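Local coordinates for Exo-1,3/1,4-beta-glucanase (Pseudoalteromonas sp., PDB 3RRX), which hydrolyses beta-1,3- and beta-1,4-linked glucans in an exo fashion, a family 3 glycoside hydrolase that probably acts as a beta-glucosidase, at residues A[108-113]-A[157-162]; A[194-199]-A[210-215]. The protein carries 1 engineered substitution. All coordinates share one frame; numbering follows the deposited sequence.

In the fold
Both interactions belong to the family 3 N-terminal domain, an alpha/beta barrel, and their centres lie about 9 Å apart. Interaction 1 pairs neighbouring parallel strands 106-110 and 157-162. Along the chain, strand 157-162 is followed by helix 182-197, whose last turn meets strand 211-217 in interaction 2, so the first contact is complete before the second begins. Strands 157-162 and 211-217 are themselves neighbours in the parallel sheet. Two polar links join the contacts directly: a salt bridge of 2.7 Å between Asp110 OD1 and Lys215 NZ, and a probable hydrogen bond of 2.6 Å between Trp157 NE1 and Thr213 OG1. Together the two interactions join three consecutive strands and the helix packed outside them.

Interaction 1. Residues A[108-113]-A[157-162]; sequences GTDAMH and WSFAPT
Gly108 lies beside Trp157, its CA making a CA-H...O contact of 3.1 Å with Trp157 O. The next residue gives the strands their ladder: Thr109 N donates to Trp157 O at 2.8 Å, and Thr109 O accepts from Phe159 N at 2.7 Å. The same oxygen sits over one face of the Phe159 ring, 3.4 Å above its plane and offset toward the rim, because CG of Phe159 is anti to its carbonyl carbon (chi1 -45°), folding the ring back along the neighbouring strand. Trp157, on the same side of the sheet, has Phe159 CE2 3.4 Å above its indole plane, and its NE1 lies at the edge of the phenyl ring. Asp110 crosses Phe159 at about a right angle, OD1 being 3.4 Å from Phe159 CB, with carboxylate and ring planes 43° apart; its charge is met by a salt bridge to Lys215, Phe159 giving only packing. With an alanine in place of Phe159, a gap would probably open beneath the Thr109 carbonyl, the indole face would lose its cover at CE2, and Asp110 CB and CG their contact with the ring. Ala111 N continues the ladder to Phe159 O at 3.0 Å, while its methyl turns to the other side of the sheet beside Ser158 CB. Met112 ends the contact: bent at chi2 and chi3, it brings SD to 4.0 Å from Thr162 OG1. Adjacent parallel strands with Trp157, Phe159 and Asp110 facing away from helix 182-197, and Ser158 and Ala160 against it, are the layout of an alpha/beta barrel, here the N-terminal domain of a family 3 glycoside hydrolase.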
ATOM      1  N   GLY A 108      -0.174  -2.928 -15.945  1.00 12.25           N
ATOM      2  CA  GLY A 108      -0.163  -2.253 -14.654  1.00 13.17           C
ATOM      3  C   GLY A 108      -0.409  -3.178 -13.474  1.00 12.46           C
ATOM      4  O   GLY A 108      -0.971  -4.261 -13.617  1.00 12.82           O
ATOM      5  N   THR A 109       0.004  -2.745 -12.290  1.00 12.53           N
ATOM      6  CA  THR A 109      -0.131  -3.569 -11.107  1.00 12.10           C
ATOM      7  C   THR A 109      -0.228  -2.701  -9.848  1.00 13.73           C
ATOM      8  O   THR A 109       0.328  -1.612  -9.787  1.00 14.13           O
ATOM      9  CB  THR A 109       1.081  -4.538 -10.974  1.00 14.83           C
ATOM     10  OG1 THR A 109       0.794  -5.563 -10.020  1.00 14.08           O
ATOM     11  CG2 THR A 109       2.331  -3.777 -10.544  1.00 12.68           C
ATOM     12  N   ASP A 110      -0.926  -3.203  -8.838  1.00 14.93           N
ATOM     13  CA  ASP A 110      -0.991  -2.527  -7.545  1.00 16.87           C
ATOM     14  C   ASP A 110       0.311  -2.853  -6.799  1.00 19.86           C
ATOM     15  O   ASP A 110       0.790  -3.975  -6.872  1.00 22.56           O
ATOM     16  CB  ASP A 110      -2.216  -3.034  -6.779  1.00 19.70           C
ATOM     17  CG  ASP A 110      -2.660  -2.090  -5.676  1.00 21.45           C
ATOM     18  OD1 ASP A 110      -2.145  -0.957  -5.606  1.00 19.18           O
ATOM     19  OD2 ASP A 110      -3.532  -2.490  -4.877  1.00 26.17           O
ATOM     20  N   ALA A 111       0.912  -1.874  -6.126  1.00 16.09           N
ATOM     21  CA  ALA A 111       2.144  -2.132  -5.367  1.00 16.49           C
ATOM     22  C   ALA A 111       2.012  -1.638  -3.927  1.00 17.17           C
ATOM     23  O   ALA A 111       2.621  -0.633  -3.552  1.00 18.75           O
ATOM     24  CB  ALA A 111       3.328  -1.470  -6.038  1.00 17.36           C
ATOM     25  N   MET A 112       1.237  -2.366  -3.130  1.00 14.84           N
ATOM     26  CA  MET A 112       0.819  -1.927  -1.789  1.00 13.15           C
ATOM     27  C   MET A 112       2.001  -1.766  -0.827  1.00 16.72           C
ATOM     28  O   MET A 112       2.086  -0.782  -0.099  1.00 19.62           O
ATOM     29  CB  MET A 112      -0.242  -2.894  -1.221  1.00 14.10           C
ATOM     30  CG  MET A 112      -1.105  -2.343  -0.037  1.00 14.93           C
ATOM     31  SD  MET A 112      -2.112  -0.893  -0.502  1.00 28.80           S
ATOM     32  CE  MET A 112      -3.273  -1.647  -1.646  1.00 17.88           C
ATOM     33  N   HIS A 113       2.915  -2.731  -0.810  1.00 14.66           N
ATOM     34  CA  HIS A 113       4.101  -2.620   0.048  1.00 14.41           C
ATOM     35  C   HIS A 113       5.240  -3.410  -0.575  1.00 13.87           C
ATOM     36  O   HIS A 113       5.699  -4.426  -0.037  1.00 12.82           O
ATOM     37  CB  HIS A 113       3.806  -3.043   1.499  1.00 10.58           C
ATOM     38  CG  HIS A 113       3.195  -4.409   1.633  1.00 12.23           C
ATOM     39  ND1 HIS A 113       3.425  -5.223   2.724  1.00 12.92           N
ATOM     40  CD2 HIS A 113       2.349  -5.095   0.827  1.00 10.73           C
ATOM     41  CE1 HIS A 113       2.744  -6.347   2.586  1.00 12.20           C
ATOM     42  NE2 HIS A 113       2.082  -6.294   1.443  1.00 15.91           N
ATOM     43  N   TRP A 157       3.885  -0.097 -15.044  1.00 13.93           N
ATOM     44  CA  TRP A 157       2.997   0.828 -14.342  1.00 13.58           C
ATOM     45  C   TRP A 157       2.597   0.229 -12.993  1.00 11.95           C
ATOM     46  O   TRP A 157       2.056  -0.876 -12.927  1.00 14.61           O
ATOM     47  CB  TRP A 157       1.784   1.126 -15.248  1.00 13.29           C
ATOM     48  CG  TRP A 157       0.662   1.963 -14.658  1.00 12.03           C
ATOM     49  CD1 TRP A 157       0.710   2.763 -13.549  1.00 11.45           C
ATOM     50  CD2 TRP A 157      -0.679   2.053 -15.161  1.00 12.62           C
ATOM     51  NE1 TRP A 157      -0.521   3.364 -13.344  1.00 12.53           N
ATOM     52  CE2 TRP A 157      -1.389   2.932 -14.316  1.00 14.97           C
ATOM     53  CE3 TRP A 157      -1.347   1.472 -16.249  1.00 10.86           C
ATOM     54  CZ2 TRP A 157      -2.738   3.240 -14.522  1.00 10.98           C
ATOM     55  CZ3 TRP A 157      -2.678   1.785 -16.458  1.00 13.44           C
ATOM     56  CH2 TRP A 157      -3.363   2.655 -15.593  1.00 12.20           C
ATOM     57  N   SER A 158       2.890   0.944 -11.910  1.00 12.42           N
ATOM     58  CA  SER A 158       2.579   0.444 -10.568  1.00 11.72           C
ATOM     59  C   SER A 158       1.756   1.447  -9.770  1.00 14.66           C
ATOM     60  O   SER A 158       1.986   2.653  -9.861  1.00 14.77           O
ATOM     61  CB  SER A 158       3.871   0.118  -9.816  1.00 16.17           C
ATOM     62  OG  SER A 158       4.745   1.235  -9.809  1.00 17.75           O
ATOM     63  N   PHE A 159       0.805   0.953  -8.980  1.00 11.36           N
ATOM     64  CA  PHE A 159      -0.042   1.845  -8.186  1.00 13.52           C
ATOM     65  C   PHE A 159       0.588   2.051  -6.808  1.00 15.25           C
ATOM     66  O   PHE A 159       0.589   1.149  -5.978  1.00 15.99           O
ATOM     67  CB  PHE A 159      -1.472   1.295  -8.027  1.00 12.83           C
ATOM     68  CG  PHE A 159      -2.083   0.763  -9.297  1.00 15.22           C
ATOM     69  CD1 PHE A 159      -3.046  -0.237  -9.242  1.00 15.61           C
ATOM     70  CD2 PHE A 159      -1.704   1.254 -10.544  1.00 14.05           C
ATOM     71  CE1 PHE A 159      -3.620  -0.747 -10.405  1.00 15.88           C
ATOM     72  CE2 PHE A 159      -2.263   0.745 -11.716  1.00 16.01           C
ATOM     73  CZ  PHE A 159      -3.227  -0.254 -11.650  1.00 16.61           C
ATOM     74  N   ALA A 160       1.147   3.238  -6.593  1.00 14.17           N
ATOM     75  CA  ALA A 160       1.723   3.637  -5.314  1.00 12.71           C
ATOM     76  C   ALA A 160       2.214   5.060  -5.550  1.00 14.67           C
ATOM     77  O   ALA A 160       2.616   5.379  -6.665  1.00 15.48           O
ATOM     78  CB  ALA A 160       2.888   2.724  -4.940  1.00 15.55           C
ATOM     79  N   PRO A 161       2.190   5.922  -4.522  1.00 11.12           N
ATOM     80  CA  PRO A 161       1.834   5.662  -3.118  1.00 12.43           C
ATOM     81  C   PRO A 161       0.329   5.682  -2.831  1.00 14.58           C
ATOM     82  O   PRO A 161      -0.462   6.098  -3.675  1.00 14.04           O
ATOM     83  CB  PRO A 161       2.477   6.847  -2.392  1.00 12.61           C
ATOM     84  CG  PRO A 161       2.338   7.977  -3.389  1.00 16.22           C
ATOM     85  CD  PRO A 161       2.610   7.322  -4.734  1.00 11.69           C
ATOM     86  N   THR A 162      -0.043   5.234  -1.633  1.00 11.80           N
ATOM     87  CA  THR A 162      -1.392   5.408  -1.111  1.00 13.90           C
ATOM     88  C   THR A 162      -1.332   6.565  -0.134  1.00 14.19           C
ATOM     89  O   THR A 162      -0.553   6.535   0.822  1.00 12.38           O
ATOM     90  CB  THR A 162      -1.888   4.178  -0.331  1.00 18.07           C
ATOM     91  OG1 THR A 162      -2.022   3.063  -1.211  1.00 24.61           O
ATOM     92  CG2 THR A 162      -3.238   4.466   0.299  1.00 19.25           C
TER
HETATM   93  O   HOH W   1      -0.388   1.254   1.127  1.00 23.80           O

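Interaction 2. Residues A[194-199]-A[210-215]; sequences TGIQGD and RIATAK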
ATOM      1  N   THR A 194       8.797  10.119  -6.557  1.00 12.53           N
ATOM      2  CA  THR A 194      10.106  10.272  -7.203  1.00 13.55           C
ATOM      3  C   THR A 194      10.956   9.000  -7.088  1.00 14.95           C
ATOM      4  O   THR A 194      11.783   8.718  -7.955  1.00 13.48           O
ATOM      5  CB  THR A 194      10.900  11.485  -6.661  1.00 13.14           C
ATOM      6  OG1 THR A 194      11.093  11.345  -5.257  1.00 13.87           O
ATOM      7  CG2 THR A 194      10.160  12.813  -6.940  1.00 15.76           C
ATOM      8  N   GLY A 195      10.755   8.230  -6.020  1.00 12.53           N
ATOM      9  CA  GLY A 195      11.439   6.950  -5.888  1.00 13.01           C
ATOM     10  C   GLY A 195      11.041   6.013  -7.017  1.00 14.07           C
ATOM     11  O   GLY A 195      11.868   5.320  -7.599  1.00 13.08           O
ATOM     12  N   ILE A 196       9.755   6.003  -7.341  1.00 11.48           N
ATOM     13  CA  ILE A 196       9.249   5.156  -8.414  1.00 12.26           C
ATOM     14  C   ILE A 196       9.522   5.669  -9.831  1.00 13.60           C
ATOM     15  O   ILE A 196       9.982   4.913 -10.700  1.00 12.21           O
ATOM     16  CB  ILE A 196       7.741   4.931  -8.253  1.00 12.45           C
ATOM     17  CG1 ILE A 196       7.481   4.170  -6.941  1.00 14.50           C
ATOM     18  CG2 ILE A 196       7.192   4.183  -9.463  1.00 11.44           C
ATOM     19  CD1 ILE A 196       6.026   4.014  -6.600  1.00 22.22           C
ATOM     20  N   GLN A 197       9.226   6.945 -10.063  1.00 10.84           N
ATOM     21  CA  GLN A 197       9.280   7.531 -11.403  1.00 13.02           C
ATOM     22  C   GLN A 197      10.613   8.186 -11.743  1.00 15.09           C
ATOM     23  O   GLN A 197      10.884   8.477 -12.917  1.00 17.59           O
ATOM     24  CB  GLN A 197       8.184   8.600 -11.556  1.00 13.87           C
ATOM     25  CG  GLN A 197       6.773   8.069 -11.405  1.00 12.46           C
ATOM     26  CD  GLN A 197       5.714   9.060 -11.849  1.00 12.93           C
ATOM     27  OE1 GLN A 197       4.631   8.661 -12.284  1.00 12.41           O
ATOM     28  NE2 GLN A 197       6.028  10.365 -11.768  1.00  9.97           N
ATOM     29  N   GLY A 198      11.430   8.435 -10.723  1.00 14.88           N
ATOM     30  CA  GLY A 198      12.609   9.264 -10.880  1.00 15.44           C
ATOM     31  C   GLY A 198      12.236  10.712 -10.617  1.00 16.35           C
ATOM     32  O   GLY A 198      11.060  11.088 -10.676  1.00 17.17           O
ATOM     33  N   ASP A 199      13.224  11.541 -10.324  1.00 18.13           N
ATOM     34  CA  ASP A 199      12.945  12.960 -10.133  1.00 18.64           C
ATOM     35  C   ASP A 199      12.544  13.631 -11.438  1.00 18.34           C
ATOM     36  O   ASP A 199      12.927  13.191 -12.526  1.00 17.20           O
ATOM     37  CB  ASP A 199      14.150  13.683  -9.533  1.00 17.50           C
ATOM     38  CG  ASP A 199      14.274  13.459  -8.040  1.00 23.18           C
ATOM     39  OD1 ASP A 199      13.434  13.990  -7.282  1.00 28.06           O
ATOM     40  OD2 ASP A 199      15.213  12.757  -7.626  1.00 28.83           O
ATOM     41  N   ARG A 210       9.273   3.452 -13.177  1.00 11.90           N
ATOM     42  CA  ARG A 210       7.942   3.065 -13.657  1.00 12.05           C
ATOM     43  C   ARG A 210       6.997   4.259 -13.722  1.00 14.79           C
ATOM     44  O   ARG A 210       7.257   5.303 -13.123  1.00 11.67           O
ATOM     45  CB  ARG A 210       7.300   2.026 -12.713  1.00 12.53           C
ATOM     46  CG  ARG A 210       8.178   0.840 -12.329  1.00 13.78           C
ATOM     47  CD  ARG A 210       8.437  -0.145 -13.485  1.00 11.06           C
ATOM     48  NE  ARG A 210       9.543   0.309 -14.321  1.00 12.39           N
ATOM     49  CZ  ARG A 210       9.856  -0.205 -15.512  1.00 14.53           C
ATOM     50  NH1 ARG A 210      10.883   0.289 -16.199  1.00 12.34           N
ATOM     51  NH2 ARG A 210       9.137  -1.197 -16.025  1.00 10.64           N
ATOM     52  N   ILE A 211       5.887   4.092 -14.437  1.00 12.91           N
ATOM     53  CA  ILE A 211       4.767   5.029 -14.336  1.00 10.36           C
ATOM     54  C   ILE A 211       4.135   4.792 -12.966  1.00 11.30           C
ATOM     55  O   ILE A 211       3.953   3.646 -12.573  1.00 14.50           O
ATOM     56  CB  ILE A 211       3.737   4.767 -15.464  1.00 12.46           C
ATOM     57  CG1 ILE A 211       4.361   5.078 -16.832  1.00 14.57           C
ATOM     58  CG2 ILE A 211       2.474   5.605 -15.264  1.00 13.18           C
ATOM     59  CD1 ILE A 211       3.581   4.529 -18.027  1.00 15.22           C
ATOM     60  N   ALA A 212       3.836   5.857 -12.219  1.00 13.18           N
ATOM     61  CA  ALA A 212       3.206   5.713 -10.903  1.00 10.53           C
ATOM     62  C   ALA A 212       1.764   6.232 -10.851  1.00 11.12           C
ATOM     63  O   ALA A 212       1.416   7.181 -11.543  1.00 13.52           O
ATOM     64  CB  ALA A 212       4.041   6.410  -9.824  1.00 10.77           C
ATOM     65  N   THR A 213       0.946   5.615  -9.998  1.00 15.20           N
ATOM     66  CA  THR A 213      -0.408   6.106  -9.706  1.00 12.82           C
ATOM     67  C   THR A 213      -0.554   6.394  -8.224  1.00 12.30           C
ATOM     68  O   THR A 213      -0.339   5.508  -7.393  1.00 15.11           O
ATOM     69  CB  THR A 213      -1.503   5.075 -10.054  1.00 14.48           C
ATOM     70  OG1 THR A 213      -1.561   4.882 -11.467  1.00 19.02           O
ATOM     71  CG2 THR A 213      -2.880   5.571  -9.566  1.00 11.87           C
ATOM     72  N   ALA A 214      -0.945   7.620  -7.882  1.00 10.06           N
ATOM     73  CA  ALA A 214      -1.236   7.945  -6.489  1.00 11.37           C
ATOM     74  C   ALA A 214      -2.719   7.686  -6.189  1.00 13.16           C
ATOM     75  O   ALA A 214      -3.596   8.182  -6.903  1.00 10.17           O
ATOM     76  CB  ALA A 214      -0.855   9.396  -6.175  1.00 12.44           C
ATOM     77  N   LYS A 215      -2.980   6.898  -5.141  1.00 12.29           N
ATOM     78  CA  LYS A 215      -4.324   6.455  -4.748  1.00 11.97           C
ATOM     79  C   LYS A 215      -4.639   7.005  -3.362  1.00 11.97           C
ATOM     80  O   LYS A 215      -3.716   7.172  -2.566  1.00 15.10           O
ATOM     81  CB  LYS A 215      -4.344   4.919  -4.604  1.00 11.35           C
ATOM     82  CG  LYS A 215      -3.718   4.100  -5.737  1.00 13.02           C
ATOM     83  CD  LYS A 215      -3.628   2.624  -5.314  1.00 17.26           C
ATOM     84  CE  LYS A 215      -2.510   2.405  -4.303  1.00 18.64           C
ATOM     85  NZ  LYS A 215      -2.439   1.002  -3.767  1.00 19.18           N
TER
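Ile196 and Gln197, in the last turn of helix 182-197, meet Arg210 and Ala212 where the chain enters strand 211-217. The contact closes the helix-to-strand half of a beta-alpha-beta unit of the barrel, the other strand being 157-162. Two hydrogen bonds cross it. Arg210 N donates to Ile196 O at 3.0 Å from above the carbonyl plane, and Ala212 N donates to Gln197 OE1 at 2.9 Å, in the amide plane and on a lone pair, with a C=O...donor angle of 123°. Beside these bonds is a small apolar patch: Ile196 CG2 rests 3.9 Å from Ala212 CB and a similar distance from Arg210 CB. Gln197 reaches the strand because CG is anti to its carbonyl carbon (chi1 -62°) and the chain beyond is extended, laying CG and CD alongside the methyl of Ala212. In the next shell OE1 accepts a second bond, from Gln256 N, and NE2 donates to Gly254 O. Three bonds therefore hold the buried amide and settle which end is oxygen. Arg210 sends its guanidinium away from the helix end to Ser208 O, Ile155 O and a salt bridge with Glu374, while its chain packs on helix 136-151. After Gln197 the chain leaves the helix at Gly198, whose positive phi combined with an extended psi would press a CB against the preceding carbonyl oxygen, a backbone shape that suits glycine. Just before the strand, Arg210 O points toward the helix end, 3.3 Å from Gln197 CG.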